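Local coordinates for Red carotenoid protein (RCP) (PDB 5FCY) that binds carotenoids such as beta-carotene in a soluble all-helical domain and probably serves in cyanobacterial photoprotection, at residues Glu25-Phe30 with Leu74-Ile79. Sequence-based numbering, arbitrary orientation.
Sequences EQLALF and LQRDLI. With BCR (beta-carotene), chain B.
Leu27 reaches from helix 23-35 into the angle between Gln75, Arg76 and Ile79 of helix 68-79. The axes of the two segments make an angle of 104° and come no closer than 10.9 Å, and the contacts between them are made by side chains. The dense part is mainly apolar, Leu27 against Ile79, with two glutamine amides at its margins. Leu27 CG lies 3.8 Å from Ile79 CD1, the end of an extended chain (chi2 180°) that crosses the leucine at a slant. Leu27 CD2 meets the amide end of Gln75, 3.7 Å from OE1. Beside this pair, Gln26 and Ile79 run alongside one another, pointing opposite ways, with the Gln26 amide against Ile79 CG2. That buried amide is satisfied by Tyr149 OH at OE1 and by Leu21 O at NE2.

The looser side is at Arg76. Its CG comes only within 4.2 Å of Leu27 CD1, and the partly exposed side chain runs on to a salt bridge with Asp24. Its NH2 also approaches the carotenoid methyl C32, at 3.9 Å.

Beta-carotene runs alongside the same contact, touching both segments. Gln75 OE1 faces methyl C34, and Leu27 CB packs on the polyene near C10. Phe30 touches no residue of 74-79, but one ring face lies against the chain, with C16 3.5 Å above its plane and over its centre. Leu27, Phe30, Gln75 and Arg76 belong to the carotenoid pocket of this OCP N-terminal-type domain. With an alanine at Phe30, the polyene near C16 would probably lose the ring packed on it, and a gap would open beside Trp18, Trp102 and Tyr149. Around them, Trp102 of helix 95-110 touches Leu27, Phe30 and Gln75, while Tyr149 of helix 139-150 packs against Phe30 and Ile79.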
ATOM      1  N   GLU A  25       6.889  -0.738   8.638  1.00 40.30           N
ATOM      2  CA  GLU A  25       7.677  -1.671   7.841  1.00 40.50           C
ATOM      3  C   GLU A  25       6.902  -2.126   6.611  1.00 39.78           C
ATOM      4  O   GLU A  25       7.472  -2.263   5.521  1.00 39.25           O
ATOM      5  CB  GLU A  25       8.077  -2.873   8.698  1.00 41.49           C
ATOM      6  CG  GLU A  25       9.104  -3.790   8.057  1.00 42.92           C
ATOM      7  CD  GLU A  25      10.477  -3.155   7.974  1.00 45.13           C
ATOM      8  OE1 GLU A  25      10.631  -2.007   8.439  1.00 45.12           O
ATOM      9  OE2 GLU A  25      11.403  -3.805   7.446  1.00 46.58           O
ATOM     10  N   GLN A  26       5.598  -2.369   6.767  1.00 39.20           N
ATOM     11  CA  GLN A  26       4.766  -2.747   5.629  1.00 38.92           C
ATOM     12  C   GLN A  26       4.755  -1.648   4.577  1.00 39.02           C
ATOM     13  O   GLN A  26       4.925  -1.913   3.381  1.00 38.85           O
ATOM     14  CB  GLN A  26       3.339  -3.048   6.096  1.00 38.23           C
ATOM     15  CG  GLN A  26       3.193  -4.322   6.918  1.00 38.91           C
ATOM     16  CD  GLN A  26       1.741  -4.699   7.176  1.00 38.33           C
ATOM     17  OE1 GLN A  26       0.934  -4.783   6.251  1.00 37.28           O
ATOM     18  NE2 GLN A  26       1.406  -4.929   8.440  1.00 38.83           N
ATOM     19  N   LEU A  27       4.546  -0.404   5.007  1.00 39.53           N
ATOM     20  CA  LEU A  27       4.512   0.709   4.067  1.00 40.16           C
ATOM     21  C   LEU A  27       5.857   0.883   3.376  1.00 40.58           C
ATOM     22  O   LEU A  27       5.914   1.243   2.193  1.00 41.24           O
ATOM     23  CB  LEU A  27       4.107   1.990   4.797  1.00 40.76           C
ATOM     24  CG  LEU A  27       2.623   2.102   5.150  1.00 40.86           C
ATOM     25  CD1 LEU A  27       2.406   3.103   6.274  1.00 40.51           C
ATOM     26  CD2 LEU A  27       1.819   2.496   3.919  1.00 40.48           C
ATOM     27  N   ALA A  28       6.952   0.628   4.095  1.00 40.28           N
ATOM     28  CA  ALA A  28       8.276   0.741   3.492  1.00 41.40           C
ATOM     29  C   ALA A  28       8.459  -0.296   2.392  1.00 41.40           C
ATOM     30  O   ALA A  28       8.926   0.022   1.293  1.00 42.12           O
ATOM     31  CB  ALA A  28       9.357   0.586   4.562  1.00 42.17           C
ATOM     32  N   LEU A  29       8.092  -1.547   2.674  1.00 40.54           N
ATOM     33  CA  LEU A  29       8.188  -2.593   1.661  1.00 41.34           C
ATOM     34  C   LEU A  29       7.371  -2.232   0.427  1.00 41.23           C
ATOM     35  O   LEU A  29       7.843  -2.364  -0.708  1.00 42.49           O
ATOM     36  CB  LEU A  29       7.720  -3.924   2.248  1.00 40.07           C
ATOM     37  CG  LEU A  29       7.762  -5.129   1.311  1.00 39.81           C
ATOM     38  CD1 LEU A  29       9.184  -5.423   0.881  1.00 44.29           C
ATOM     39  CD2 LEU A  29       7.147  -6.336   1.991  1.00 40.17           C
ATOM     40  N   PHE A  30       6.138  -1.765   0.634  1.00 40.36           N
ATOM     41  CA  PHE A  30       5.280  -1.393  -0.487  1.00 41.23           C
ATOM     42  C   PHE A  30       5.910  -0.273  -1.308  1.00 42.62           C
ATOM     43  O   PHE A  30       5.793  -0.253  -2.537  1.00 43.20           O
ATOM     44  CB  PHE A  30       3.905  -0.965   0.043  1.00 40.12           C
ATOM     45  CG  PHE A  30       2.740  -1.270  -0.876  1.00 39.45           C
ATOM     46  CD1 PHE A  30       2.845  -2.167  -1.926  1.00 39.65           C
ATOM     47  CD2 PHE A  30       1.521  -0.648  -0.666  1.00 39.13           C
ATOM     48  CE1 PHE A  30       1.758  -2.435  -2.738  1.00 39.22           C
ATOM     49  CE2 PHE A  30       0.437  -0.908  -1.479  1.00 38.68           C
ATOM     50  CZ  PHE A  30       0.557  -1.800  -2.518  1.00 38.81           C
ATOM     51  N   LEU A  74      -3.792   7.888   7.856  1.00 45.93           N
ATOM     52  CA  LEU A  74      -4.775   7.146   7.074  1.00 44.61           C
ATOM     53  C   LEU A  74      -4.189   5.835   6.566  1.00 42.72           C
ATOM     54  O   LEU A  74      -4.780   4.765   6.751  1.00 41.83           O
ATOM     55  CB  LEU A  74      -5.272   7.992   5.903  1.00 44.57           C
ATOM     56  CG  LEU A  74      -6.236   7.265   4.960  1.00 43.27           C
ATOM     57  CD1 LEU A  74      -7.578   7.027   5.637  1.00 42.64           C
ATOM     58  CD2 LEU A  74      -6.407   8.038   3.672  1.00 44.57           C
ATOM     59  N   GLN A  75      -3.031   5.902   5.906  1.00 42.86           N
ATOM     60  CA  GLN A  75      -2.423   4.695   5.357  1.00 41.88           C
ATOM     61  C   GLN A  75      -2.174   3.665   6.451  1.00 41.21           C
ATOM     62  O   GLN A  75      -2.432   2.472   6.262  1.00 40.44           O
ATOM     63  CB  GLN A  75      -1.124   5.048   4.635  1.00 41.13           C
ATOM     64  CG  GLN A  75      -1.305   6.055   3.516  1.00 41.52           C
ATOM     65  CD  GLN A  75       0.002   6.422   2.844  1.00 42.72           C
ATOM     66  OE1 GLN A  75       0.653   5.583   2.219  1.00 42.24           O
ATOM     67  NE2 GLN A  75       0.398   7.684   2.975  1.00 44.58           N
ATOM     68  N   ARG A  76      -1.677   4.109   7.606  1.00 42.84           N
ATOM     69  CA  ARG A  76      -1.573   3.225   8.763  1.00 43.35           C
ATOM     70  C   ARG A  76      -2.939   2.675   9.150  1.00 42.94           C
ATOM     71  O   ARG A  76      -3.099   1.470   9.374  1.00 42.29           O
ATOM     72  CB  ARG A  76      -0.955   3.974   9.940  1.00 45.19           C
ATOM     73  CG  ARG A  76       0.438   4.513   9.690  1.00 45.18           C
ATOM     74  CD  ARG A  76       0.855   5.448  10.811  1.00 46.30           C
ATOM     75  NE  ARG A  76       2.304   5.518  10.970  1.00 45.75           N
ATOM     76  CZ  ARG A  76       2.916   6.237  11.904  1.00 45.03           C
ATOM     77  NH1 ARG A  76       2.207   6.951  12.766  1.00 46.10           N
ATOM     78  NH2 ARG A  76       4.238   6.244  11.978  1.00 44.42           N
ATOM     79  N   ASP A  77      -3.940   3.556   9.245  1.00 42.91           N
ATOM     80  CA  ASP A  77      -5.279   3.131   9.635  1.00 43.16           C
ATOM     81  C   ASP A  77      -5.874   2.142   8.639  1.00 42.31           C
ATOM     82  O   ASP A  77      -6.682   1.290   9.021  1.00 42.01           O
ATOM     83  CB  ASP A  77      -6.189   4.350   9.779  1.00 43.72           C
ATOM     84  CG  ASP A  77      -5.889   5.163  11.028  1.00 45.30           C
ATOM     85  OD1 ASP A  77      -5.327   4.603  11.993  1.00 46.99           O
ATOM     86  OD2 ASP A  77      -6.223   6.366  11.048  1.00 45.85           O
ATOM     87  N   LEU A  78      -5.493   2.235   7.362  1.00 41.40           N
ATOM     88  CA  LEU A  78      -5.979   1.266   6.385  1.00 40.68           C
ATOM     89  C   LEU A  78      -5.358  -0.104   6.620  1.00 40.07           C
ATOM     90  O   LEU A  78      -6.034  -1.131   6.481  1.00 39.82           O
ATOM     91  CB  LEU A  78      -5.687   1.748   4.963  1.00 40.28           C
ATOM     92  CG  LEU A  78      -6.364   3.042   4.504  1.00 39.39           C
ATOM     93  CD1 LEU A  78      -6.047   3.302   3.041  1.00 38.75           C
ATOM     94  CD2 LEU A  78      -7.867   3.007   4.731  1.00 39.07           C
ATOM     95  N   ILE A  79      -4.073  -0.143   6.979  1.00 40.56           N
ATOM     96  CA  ILE A  79      -3.419  -1.420   7.242  1.00 40.65           C
ATOM     97  C   ILE A  79      -3.907  -2.007   8.560  1.00 41.49           C
ATOM     98  O   ILE A  79      -3.987  -3.232   8.710  1.00 41.26           O
ATOM     99  CB  ILE A  79      -1.888  -1.245   7.221  1.00 40.53           C
ATOM    100  CG1 ILE A  79      -1.428  -0.849   5.812  1.00 39.43           C
ATOM    101  CG2 ILE A  79      -1.187  -2.529   7.683  1.00 39.45           C
ATOM    102  CD1 ILE A  79       0.068  -0.641   5.663  1.00 38.58           C
TER
HETATM  103  C1  BCR B 201       7.006   7.287   7.574  1.00 47.63           C
HETATM  104  C2  BCR B 201       8.291   7.300   8.398  1.00 46.46           C
HETATM  105  C3  BCR B 201       8.624   5.964   9.053  1.00 46.42           C
HETATM  106  C4  BCR B 201       8.176   4.789   8.193  1.00 46.21           C
HETATM  107  C5  BCR B 201       7.954   5.240   6.771  1.00 47.04           C
HETATM  108  C6  BCR B 201       7.031   6.174   6.544  1.00 46.71           C
HETATM  109  C7  BCR B 201       6.073   6.192   5.390  1.00 46.24           C
HETATM  110  C8  BCR B 201       5.970   5.272   4.408  1.00 46.34           C
HETATM  111  C9  BCR B 201       4.964   5.400   3.310  1.00 45.73           C
HETATM  112  C10 BCR B 201       4.946   4.467   2.322  1.00 44.88           C
HETATM  113  C11 BCR B 201       4.011   4.459   1.182  1.00 45.38           C
HETATM  114  C33 BCR B 201       8.817   4.670   5.697  1.00 48.18           C
HETATM  115  C31 BCR B 201       6.865   8.665   6.931  1.00 48.20           C
HETATM  116  C32 BCR B 201       5.848   7.027   8.522  1.00 48.49           C
HETATM  117  C34 BCR B 201       4.015   6.568   3.347  1.00 45.94           C
HETATM  118  C12 BCR B 201       4.067   3.474   0.270  1.00 45.32           C
HETATM  119  C13 BCR B 201       3.148   3.403  -0.896  1.00 45.46           C
HETATM  120  C14 BCR B 201       3.281   2.373  -1.775  1.00 44.90           C
HETATM  121  C15 BCR B 201       2.443   2.169  -2.966  1.00 44.04           C
HETATM  122  C16 BCR B 201       2.642   1.140  -3.803  1.00 44.19           C
HETATM  123  C17 BCR B 201       1.773   0.987  -4.980  1.00 44.43           C
HETATM  124  C18 BCR B 201       1.892  -0.002  -5.889  1.00 44.65           C
HETATM  125  C19 BCR B 201       0.919  -0.017  -7.014  1.00 44.35           C
HETATM  126  C20 BCR B 201       0.860  -0.975  -7.947  1.00 44.61           C
HETATM  127  C21 BCR B 201      -0.149  -0.899  -9.014  1.00 44.99           C
HETATM  128  C22 BCR B 201      -0.242  -1.810 -10.003  1.00 44.69           C
HETATM  129  C23 BCR B 201      -1.290  -1.606 -11.043  1.00 45.32           C
HETATM  130  C24 BCR B 201      -1.406  -2.381 -12.129  1.00 46.00           C
HETATM  131  C25 BCR B 201      -2.438  -2.178 -13.188  1.00 47.62           C
HETATM  132  C26 BCR B 201      -3.307  -1.166 -13.194  1.00 47.67           C
HETATM  133  C27 BCR B 201      -4.785  -1.483 -13.190  1.00 47.13           C
HETATM  134  C28 BCR B 201      -5.003  -2.847 -13.832  1.00 47.13           C
HETATM  135  C29 BCR B 201      -3.970  -3.118 -14.920  1.00 46.08           C
HETATM  136  C30 BCR B 201      -2.549  -3.137 -14.354  1.00 46.68           C
HETATM  137  C35 BCR B 201       2.102   4.475  -1.030  1.00 45.98           C
HETATM  138  C36 BCR B 201       2.980  -1.028  -5.732  1.00 45.66           C
HETATM  139  C37 BCR B 201       0.731  -2.956 -10.010  1.00 44.79           C
HETATM  140  C38 BCR B 201      -2.853   0.268 -13.304  1.00 47.33           C
HETATM  141  C39 BCR B 201      -1.557  -2.690 -15.418  1.00 46.53           C
HETATM  142  C40 BCR B 201      -2.221  -4.566 -13.939  1.00 45.95           C